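Local atomic coordinates of prolyl 4-hydroxylase alpha subunit Fe(2+) 2OG dioxygenase domain-containing protein (Burkholderia ambifaria, PDB entry 3W20), a protein that probably acts as a metal-dependent 2-oxoglutarate dioxygenase on N-substituted L-amino acids, and carries zinc at its metal site. Residues Q8-G13 with I228-Q233; D31-D36 with L239-N244; F181-G186 with S253-M258. All blocks are in the same frame, centred on the assembly; numbering follows the deposited sequence.

Contact 1. Residues Q8-G13 with I228-Q233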
loop_
_atom_site.group_PDB
_atom_site.type_symbol
_atom_site.label_atom_id
_atom_site.label_comp_id
_atom_site.label_asym_id
_atom_site.label_seq_id
_atom_site.Cartn_x
_atom_site.Cartn_y
_atom_site.Cartn_z
ATOM N N GLN A 8 -16.096 3.797 34.342
ATOM C CA GLN A 8 -16.958 2.647 34.746
ATOM C C GLN A 8 -16.383 1.390 34.120
ATOM O O GLN A 8 -16.182 1.311 32.877
ATOM C CB GLN A 8 -18.400 2.821 34.268
ATOM C CG GLN A 8 -19.159 4.063 34.843
ATOM C CD GLN A 8 -19.300 4.024 36.379
ATOM O OE1 GLN A 8 -19.704 3.006 36.938
ATOM N NE2 GLN A 8 -18.956 5.150 37.069
ATOM N N LEU A 9 -16.119 0.391 34.950
ATOM C CA LEU A 9 -15.489 -0.818 34.416
ATOM C C LEU A 9 -16.527 -1.957 34.396
ATOM O O LEU A 9 -17.098 -2.319 35.435
ATOM C CB LEU A 9 -14.274 -1.155 35.297
ATOM C CG LEU A 9 -13.321 -2.287 34.940
ATOM C CD1 LEU A 9 -12.007 -1.878 35.624
ATOM C CD2 LEU A 9 -13.789 -3.653 35.458
HETATM N N MSE A 10 -16.785 -2.556 33.222
HETATM C CA MSE A 10 -17.877 -3.504 33.080
HETATM C C MSE A 10 -17.371 -4.875 32.801
HETATM O O MSE A 10 -16.531 -5.044 31.916
HETATM C CB MSE A 10 -18.812 -3.138 31.924
HETATM C CG MSE A 10 -18.306 -1.940 31.132
HETATM SE SE MSE A 10 -19.037 -0.298 31.977
HETATM C CE MSE A 10 -20.660 -1.054 31.367
ATOM N N ARG A 11 -17.894 -5.882 33.520
ATOM C CA ARG A 11 -17.669 -7.301 33.152
ATOM C C ARG A 11 -19.008 -7.932 32.995
ATOM O O ARG A 11 -19.936 -7.566 33.731
ATOM C CB ARG A 11 -16.935 -8.001 34.315
ATOM C CG ARG A 11 -15.457 -7.790 34.300
ATOM C CD ARG A 11 -14.909 -8.539 33.086
ATOM N NE ARG A 11 -14.043 -9.615 33.431
ATOM C CZ ARG A 11 -13.202 -10.208 32.597
ATOM N NH1 ARG A 11 -13.127 -9.909 31.256
ATOM N NH2 ARG A 11 -12.467 -11.182 33.114
ATOM N N PHE A 12 -19.139 -8.873 32.081
ATOM C CA PHE A 12 -20.398 -9.611 31.899
ATOM C C PHE A 12 -20.980 -10.101 33.226
ATOM O O PHE A 12 -20.271 -10.643 34.051
ATOM C CB PHE A 12 -20.250 -10.839 30.935
ATOM C CG PHE A 12 -19.944 -10.439 29.507
ATOM C CD1 PHE A 12 -20.918 -9.826 28.731
ATOM C CD2 PHE A 12 -18.646 -10.627 28.989
ATOM C CE1 PHE A 12 -20.652 -9.461 27.412
ATOM C CE2 PHE A 12 -18.355 -10.190 27.698
ATOM C CZ PHE A 12 -19.335 -9.570 26.918
ATOM N N GLY A 13 -22.306 -9.898 33.392
ATOM C CA GLY A 13 -23.067 -10.412 34.561
ATOM C C GLY A 13 -22.789 -9.734 35.911
ATOM O O GLY A 13 -23.327 -10.197 36.938
ATOM N N ILE A 228 -23.888 -6.751 27.410
ATOM C CA ILE A 228 -23.658 -5.469 28.082
ATOM C C ILE A 228 -24.193 -4.444 27.136
ATOM O O ILE A 228 -23.767 -4.374 25.956
ATOM C CB ILE A 228 -22.151 -5.270 28.232
ATOM C CG1 ILE A 228 -21.629 -6.302 29.220
ATOM C CG2 ILE A 228 -21.865 -3.865 28.713
ATOM C CD1 ILE A 228 -20.118 -6.247 29.380
HETATM N N MSE A 229 -25.202 -3.663 27.579
HETATM C CA MSE A 229 -25.642 -2.485 26.799
HETATM C C MSE A 229 -24.991 -1.196 27.282
HETATM O O MSE A 229 -25.004 -0.877 28.444
HETATM C CB MSE A 229 -27.199 -2.398 26.737
HETATM C CG MSE A 229 -27.726 -3.558 25.875
HETATM SE SE MSE A 229 -29.703 -3.607 25.987
HETATM C CE MSE A 229 -30.009 -1.690 25.677
ATOM N N LEU A 230 -24.358 -0.455 26.353
ATOM C CA LEU A 230 -23.622 0.745 26.678
ATOM C C LEU A 230 -24.289 1.917 25.930
ATOM O O LEU A 230 -24.799 1.686 24.836
ATOM C CB LEU A 230 -22.204 0.597 26.083
ATOM C CG LEU A 230 -21.283 -0.468 26.665
ATOM C CD1 LEU A 230 -19.931 -0.418 25.979
ATOM C CD2 LEU A 230 -21.119 -0.160 28.142
ATOM N N LYS A 231 -24.365 3.086 26.563
ATOM C CA LYS A 231 -24.861 4.286 25.892
ATOM C C LYS A 231 -23.825 5.374 26.131
ATOM O O LYS A 231 -23.996 6.240 27.009
ATOM C CB LYS A 231 -26.203 4.747 26.530
ATOM C CG LYS A 231 -27.392 3.788 26.469
ATOM C CD LYS A 231 -27.990 3.633 25.084
ATOM C CE LYS A 231 -29.446 3.108 25.194
ATOM N NZ LYS A 231 -30.127 2.904 23.892
ATOM N N PRO A 232 -22.695 5.325 25.427
ATOM C CA PRO A 232 -21.628 6.299 25.688
ATOM C C PRO A 232 -22.156 7.713 25.273
ATOM O O PRO A 232 -22.864 7.844 24.244
ATOM C CB PRO A 232 -20.472 5.833 24.772
ATOM C CG PRO A 232 -20.815 4.467 24.352
ATOM C CD PRO A 232 -22.336 4.349 24.388
ATOM N N GLN A 233 -21.798 8.702 26.056
ATOM C CA GLN A 233 -22.266 10.083 25.858
ATOM C C GLN A 233 -21.162 10.916 25.258
ATOM O O GLN A 233 -19.974 10.621 25.415
ATOM C CB GLN A 233 -22.678 10.678 27.207
ATOM C CG GLN A 233 -23.791 9.849 27.897
ATOM C CD GLN A 233 -25.038 9.833 27.027
ATOM O OE1 GLN A 233 -25.518 8.789 26.536
ATOM N NE2 GLN A 233 -25.535 11.013 26.764
#

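Contact 2. Residues D31-D36 with L239-N244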
loop_
_atom_site.group_PDB
_atom_site.type_symbol
_atom_site.label_atom_id
_atom_site.label_comp_id
_atom_site.label_asym_id
_atom_site.label_seq_id
_atom_site.Cartn_x
_atom_site.Cartn_y
_atom_site.Cartn_z
ATOM N N ASP A 31 -6.277 -5.453 28.931
ATOM C CA ASP A 31 -5.297 -6.366 28.284
ATOM C C ASP A 31 -5.095 -7.546 29.228
ATOM O O ASP A 31 -4.704 -8.620 28.781
ATOM C CB ASP A 31 -4.011 -5.592 28.149
ATOM C CG ASP A 31 -2.985 -6.287 27.295
ATOM O OD1 ASP A 31 -3.250 -6.757 26.204
ATOM O OD2 ASP A 31 -1.869 -6.433 27.828
ATOM N N ALA A 32 -5.300 -7.315 30.530
ATOM C CA ALA A 32 -5.244 -8.406 31.502
ATOM C C ALA A 32 -6.502 -9.268 31.539
ATOM O O ALA A 32 -6.642 -10.177 32.384
ATOM C CB ALA A 32 -4.964 -7.836 32.908
ATOM N N ASP A 33 -7.450 -9.023 30.674
ATOM C CA ASP A 33 -8.725 -9.682 30.751
ATOM C C ASP A 33 -9.427 -9.487 32.091
ATOM O O ASP A 33 -10.105 -10.399 32.588
ATOM C CB ASP A 33 -8.665 -11.190 30.314
ATOM C CG ASP A 33 -9.992 -11.761 29.934
ATOM O OD1 ASP A 33 -10.956 -11.049 29.503
ATOM O OD2 ASP A 33 -10.157 -13.007 30.117
ATOM N N GLU A 34 -9.312 -8.304 32.669
ATOM C CA GLU A 34 -9.979 -7.984 33.964
ATOM C C GLU A 34 -11.278 -7.150 33.745
ATOM O O GLU A 34 -11.992 -6.829 34.693
ATOM C CB GLU A 34 -9.031 -7.187 34.854
ATOM C CG GLU A 34 -7.948 -8.103 35.488
ATOM C CD GLU A 34 -6.752 -7.320 36.022
ATOM O OE1 GLU A 34 -6.838 -6.074 36.042
ATOM O OE2 GLU A 34 -5.730 -7.950 36.426
ATOM N N ALA A 35 -11.535 -6.775 32.513
ATOM C CA ALA A 35 -12.777 -6.054 32.185
ATOM C C ALA A 35 -13.156 -6.397 30.734
ATOM O O ALA A 35 -12.288 -6.734 29.923
ATOM C CB ALA A 35 -12.545 -4.569 32.305
ATOM N N ASP A 36 -14.454 -6.323 30.403
ATOM C CA ASP A 36 -14.827 -6.463 29.032
ATOM C C ASP A 36 -14.951 -5.090 28.331
ATOM O O ASP A 36 -14.699 -4.970 27.152
ATOM C CB ASP A 36 -16.110 -7.278 29.003
ATOM C CG ASP A 36 -15.922 -8.623 29.663
ATOM O OD1 ASP A 36 -15.027 -9.341 29.198
ATOM O OD2 ASP A 36 -16.523 -8.896 30.735
ATOM N N LEU A 239 -13.664 1.842 25.725
ATOM C CA LEU A 239 -12.554 0.935 25.434
ATOM C C LEU A 239 -13.115 -0.476 25.669
ATOM O O LEU A 239 -13.830 -0.701 26.688
ATOM C CB LEU A 239 -11.433 1.210 26.368
ATOM C CG LEU A 239 -10.849 2.640 26.311
ATOM C CD1 LEU A 239 -9.957 2.794 27.518
ATOM C CD2 LEU A 239 -10.026 2.627 25.031
ATOM N N PHE A 240 -13.000 -1.369 24.681
ATOM C CA PHE A 240 -13.578 -2.647 24.863
ATOM C C PHE A 240 -12.828 -3.735 24.126
ATOM O O PHE A 240 -12.039 -3.450 23.206
ATOM C CB PHE A 240 -15.055 -2.706 24.335
ATOM C CG PHE A 240 -15.188 -2.422 22.863
ATOM C CD1 PHE A 240 -15.515 -3.442 21.950
ATOM C CD2 PHE A 240 -15.055 -1.106 22.388
ATOM C CE1 PHE A 240 -15.628 -3.144 20.566
ATOM C CE2 PHE A 240 -15.159 -0.812 21.018
ATOM C CZ PHE A 240 -15.475 -1.811 20.113
ATOM N N GLN A 241 -13.116 -4.981 24.529
ATOM C CA GLN A 241 -12.445 -6.109 23.828
ATOM C C GLN A 241 -13.156 -6.348 22.508
ATOM O O GLN A 241 -14.336 -6.844 22.442
ATOM C CB GLN A 241 -12.374 -7.378 24.708
ATOM C CG GLN A 241 -11.534 -7.147 25.921
ATOM C CD GLN A 241 -11.124 -8.489 26.571
ATOM O OE1 GLN A 241 -10.745 -9.423 25.852
ATOM N NE2 GLN A 241 -11.198 -8.595 27.870
ATOM N N SER A 242 -12.476 -6.056 21.372
ATOM C CA SER A 242 -13.228 -5.962 20.131
ATOM C C SER A 242 -13.533 -7.333 19.484
ATOM O O SER A 242 -14.314 -7.411 18.533
ATOM C CB SER A 242 -12.543 -5.004 19.153
ATOM O OG SER A 242 -11.347 -5.593 18.627
ATOM N N LYS A 243 -12.942 -8.425 20.035
ATOM C CA LYS A 243 -13.311 -9.760 19.526
ATOM C C LYS A 243 -14.755 -10.212 19.919
ATOM O O LYS A 243 -15.275 -11.175 19.299
ATOM C CB LYS A 243 -12.239 -10.766 19.989
ATOM C CG LYS A 243 -11.044 -10.610 19.030
ATOM C CD LYS A 243 -9.988 -11.646 19.389
ATOM C CE LYS A 243 -10.403 -13.128 19.342
ATOM N NZ LYS A 243 -10.964 -13.525 17.978
ATOM N N ASN A 244 -15.289 -9.599 20.993
ATOM C CA ASN A 244 -16.701 -9.872 21.408
ATOM C C ASN A 244 -17.594 -9.288 20.348
ATOM O O ASN A 244 -17.371 -8.152 19.899
ATOM C CB ASN A 244 -16.967 -9.207 22.737
ATOM C CG ASN A 244 -16.061 -9.732 23.830
ATOM O OD1 ASN A 244 -15.899 -10.877 23.982
ATOM N ND2 ASN A 244 -15.606 -8.871 24.659
HETATM O O HOH W 1 -14.028 -9.778 26.635
#

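Contact 3. Residues F181-G186 with S253-M258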
loop_
_atom_site.group_PDB
_atom_site.type_symbol
_atom_site.label_atom_id
_atom_site.label_comp_id
_atom_site.label_asym_id
_atom_site.label_seq_id
_atom_site.Cartn_x
_atom_site.Cartn_y
_atom_site.Cartn_z
ATOM N N PHE A 181 -13.232 4.256 21.168
ATOM C CA PHE A 181 -13.800 5.375 20.385
ATOM C C PHE A 181 -14.346 6.423 21.334
ATOM O O PHE A 181 -14.898 6.091 22.430
ATOM C CB PHE A 181 -14.905 4.877 19.412
ATOM C CG PHE A 181 -16.123 4.235 20.103
ATOM C CD1 PHE A 181 -17.246 4.998 20.442
ATOM C CD2 PHE A 181 -16.138 2.846 20.410
ATOM C CE1 PHE A 181 -18.366 4.412 21.064
ATOM C CE2 PHE A 181 -17.239 2.268 21.032
ATOM C CZ PHE A 181 -18.384 3.021 21.377
ATOM N N LEU A 182 -14.072 7.667 20.964
ATOM C CA LEU A 182 -14.491 8.836 21.754
ATOM C C LEU A 182 -15.773 9.348 21.068
ATOM O O LEU A 182 -15.784 9.524 19.851
ATOM C CB LEU A 182 -13.415 9.905 21.660
ATOM C CG LEU A 182 -13.856 11.271 22.268
ATOM C CD1 LEU A 182 -14.154 11.212 23.779
ATOM C CD2 LEU A 182 -12.675 12.219 22.021
ATOM N N THR A 183 -16.850 9.508 21.847
ATOM C CA THR A 183 -18.125 9.991 21.253
ATOM C C THR A 183 -18.055 11.528 21.311
ATOM O O THR A 183 -17.648 12.124 22.325
ATOM C CB THR A 183 -19.348 9.395 21.998
ATOM O OG1 THR A 183 -19.326 7.961 21.819
ATOM C CG2 THR A 183 -20.670 9.865 21.302
ATOM N N ILE A 184 -18.391 12.108 20.177
ATOM C CA ILE A 184 -18.353 13.584 19.988
ATOM C C ILE A 184 -19.778 14.178 19.943
ATOM O O ILE A 184 -20.042 15.169 20.644
ATOM C CB ILE A 184 -17.581 13.935 18.699
ATOM C CG1 ILE A 184 -16.088 13.527 18.838
ATOM C CG2 ILE A 184 -17.616 15.448 18.437
ATOM C CD1 ILE A 184 -15.303 14.204 19.941
ATOM N N GLN A 185 -20.650 13.570 19.126
ATOM C CA GLN A 185 -22.092 13.928 19.018
ATOM C C GLN A 185 -22.975 12.710 19.142
ATOM O O GLN A 185 -22.814 11.743 18.384
ATOM C CB GLN A 185 -22.327 14.615 17.641
ATOM C CG GLN A 185 -23.785 14.951 17.329
ATOM C CD GLN A 185 -23.953 15.766 16.056
ATOM O OE1 GLN A 185 -23.098 15.797 15.184
ATOM N NE2 GLN A 185 -25.081 16.439 15.960
ATOM N N GLY A 186 -23.958 12.755 20.052
ATOM C CA GLY A 186 -24.802 11.559 20.265
ATOM C C GLY A 186 -26.061 11.711 19.450
ATOM O O GLY A 186 -26.457 12.844 19.153
ATOM N N SER A 253 -30.688 10.441 14.715
ATOM C CA SER A 253 -30.037 11.608 14.098
ATOM C C SER A 253 -28.526 11.382 14.079
ATOM O O SER A 253 -28.033 10.335 14.548
ATOM C CB SER A 253 -30.390 12.887 14.834
ATOM O OG SER A 253 -30.071 12.815 16.215
ATOM N N THR A 254 -27.795 12.363 13.562
ATOM C CA THR A 254 -26.347 12.215 13.411
ATOM C C THR A 254 -25.596 11.906 14.735
ATOM O O THR A 254 -25.746 12.613 15.759
ATOM C CB THR A 254 -25.731 13.416 12.647
ATOM O OG1 THR A 254 -26.467 13.613 11.414
ATOM C CG2 THR A 254 -24.262 13.113 12.302
ATOM N N ARG A 255 -24.744 10.867 14.649
ATOM C CA ARG A 255 -23.846 10.474 15.756
ATOM C C ARG A 255 -22.421 10.673 15.200
ATOM O O ARG A 255 -22.145 10.268 14.072
ATOM C CB ARG A 255 -24.110 9.010 16.147
ATOM C CG ARG A 255 -23.318 8.457 17.345
ATOM C CD ARG A 255 -23.684 6.989 17.508
ATOM N NE ARG A 255 -22.871 6.281 18.513
ATOM C CZ ARG A 255 -21.853 5.440 18.242
ATOM N NH1 ARG A 255 -21.494 5.129 16.992
ATOM N NH2 ARG A 255 -21.224 4.847 19.265
ATOM N N ARG A 256 -21.549 11.346 15.952
ATOM C CA ARG A 256 -20.149 11.401 15.524
ATOM C C ARG A 256 -19.235 10.794 16.585
ATOM O O ARG A 256 -19.411 11.093 17.759
ATOM C CB ARG A 256 -19.755 12.858 15.258
ATOM C CG ARG A 256 -20.376 13.350 13.956
ATOM C CD ARG A 256 -19.952 14.755 13.651
ATOM N NE ARG A 256 -20.356 15.676 14.691
ATOM C CZ ARG A 256 -19.597 16.672 15.075
ATOM N NH1 ARG A 256 -18.415 16.838 14.485
ATOM N NH2 ARG A 256 -19.997 17.477 16.028
ATOM N N THR A 257 -18.283 9.960 16.139
ATOM C CA THR A 257 -17.241 9.372 17.021
ATOM C C THR A 257 -15.893 9.448 16.298
ATOM O O THR A 257 -15.851 9.670 15.058
ATOM C CB THR A 257 -17.522 7.878 17.389
ATOM O OG1 THR A 257 -17.369 7.115 16.217
ATOM C CG2 THR A 257 -18.977 7.709 17.905
HETATM N N MSE A 258 -14.795 9.264 17.043
HETATM C CA MSE A 258 -13.485 9.140 16.490
HETATM C C MSE A 258 -12.982 7.841 17.049
HETATM O O MSE A 258 -13.112 7.641 18.259
HETATM C CB MSE A 258 -12.770 10.230 17.383
HETATM C CG MSE A 258 -11.582 10.838 16.804
HETATM SE SE MSE A 258 -11.505 12.454 17.977
HETATM C CE MSE A 258 -12.826 13.388 17.095
#

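Contact 1. Residues Q8-G13 with I228-Q233
I228 presses its CD1 methyl onto one face of the F12 ring. CD1 of I228 stands 4.0 Å from the centroid of the F12 ring and 22° off the ring normal, a CH-pi contact displaced toward the CD1-CE1 side of the ring. CG1 of I228 reaches that same rim, 3.6 Å from CD1 of F12, so both carbons of the longer isoleucine branch touch the CD1-CE1 rim, the two side chains crossing at about a right angle. This follows from CG1 standing anti to the carbonyl carbon in I228 (chi1 -68°), which directs that branch to the ring and leaves CG2 for another partner.

The second kind of interaction is aliphatic and belongs to the selenomethionine M10. Its chain, bent at both chi2 and chi3, brings the terminal methyl to two residues at once: CE of M10 is 4.0 Å from CG2 of I228. CE also lies 3.4 Å from CD2 of L230, tighter than carbon atoms usually pack; with the first torsion of M10 nearly eclipsed, the exact position of this methyl is doubtful.

The contact is thus apolar packing between two sheets. Strand 4-10 runs in the large mixed sheet, beside strands 17-22 and 37-41, whereas strand 227-230 is an outer strand of the three-stranded sheet, bonded through I228 to M195 of strand 193-196. L230 also touches T238 of strand 236-241.

Contact 2. Residues D31-D36 with L239-N244
Q241 meets D33 and A35 because its CG stands anti to the carbonyl carbon (chi1 -64°) and the chain beyond is extended, carrying the amide across to the loop 33-36; in D33 the CG, anti to the backbone N (chi1 -160°), swings the carboxylate to the amide. Both amide hydrogens are then used: NE2 of Q241 donates to OD1 of D33 at 3.0 Å and to O of A35, likewise at 3.0 Å. The two acceptors lie close to the amide plane, which fixes the rotation of the group, while the D33 carboxylate is turned 80° from that plane and is met on its anti side. OE1 of Q241 accepts from R199 and R176.

D33, with positive phi, is the first residue to leave helical geometry after helix 23-31, in a Schellman motif, and strand 236-241 belongs to the large sheet of the double-stranded beta-helix fold, so helix end and core strand are tied here. N of Q241 adds a backbone bond to O of D36 (3.1 Å), with CA of F240 3.4 Å from the same oxygen in a CH...O contact. R11 forms salt bridges with the carboxylates of both D33 and D36, and a water donates to OD1 of D36 (2.8 Å) and accepts from ND2 of N244 (2.7 Å).

Contact 3. Residues F181-G186 with S253-M258
Two strands of the double-stranded beta-helix, paired antiparallel with a classic beta bulge, form this contact, and R255 and T257 on one of them belong to the 2-oxoglutarate site together with R141 and Y143; no 2-oxoglutarate is bound to this chain. L182 and M258 make a hydrogen-bonded pair, N of L182 to O of M258 at 2.9 Å and N of M258 to O of L182 at 3.0 Å. T183 and T257 follow as a non-hydrogen-bonded pair. The register then slips by one residue: I184 and Q185 both face R256, whose carbonyl oxygen accepts from N of I184 (2.8 Å) and from N of Q185 (3.1 Å), while N of R256 returns a bond to O of Q185.

On the face that carries T183 and T257, where the 2-oxoglutarate site lies, F181 and R255 cross at about a right angle, CE1 of F181 lying 3.4 Å from NH2 of R255 with ring and guanidinium 65° apart. The arginine reaches this point as an extended chain from CG to NE, and the CG2 methyl of T257 covers one guanidinium face. R255 also makes a cation-pi contact with Y143.

The other side carries L182, Q185, R256 and M258, backed by helix 48-52, where W52 takes part in a cation-pi contact with R256. CE of M258 packs 3.7 Å from CG1 of I184. CG2 of I184 sits over one face of the R256 guanidinium, offset toward its rim, while NE of R256 donates to OE1 of Q185 at 2.8 Å, the amide plane standing almost perpendicular (89°) to the guanidinium.

From the N terminus the chain lays down 8-13, 31-36 and then 181-186 before any contact closes. Contact 1 closes first, at 228-233, then contact 2 at 239-244 and contact 3 at 253-258, so all three loops cross and none nests. Contact 1 joins the N-terminal strand to the three-stranded sheet, contact 2 the end of helix 23-31 to strand 236-241, and contact 3 two strands of the large sheet. Contacts 1 and 2 meet where L9 and R11 pack on A35 and through a probable hydrogen bond between M10 O and D36 N. P232 packs on F181 and T183, and F240 on F181, linking both to contact 3.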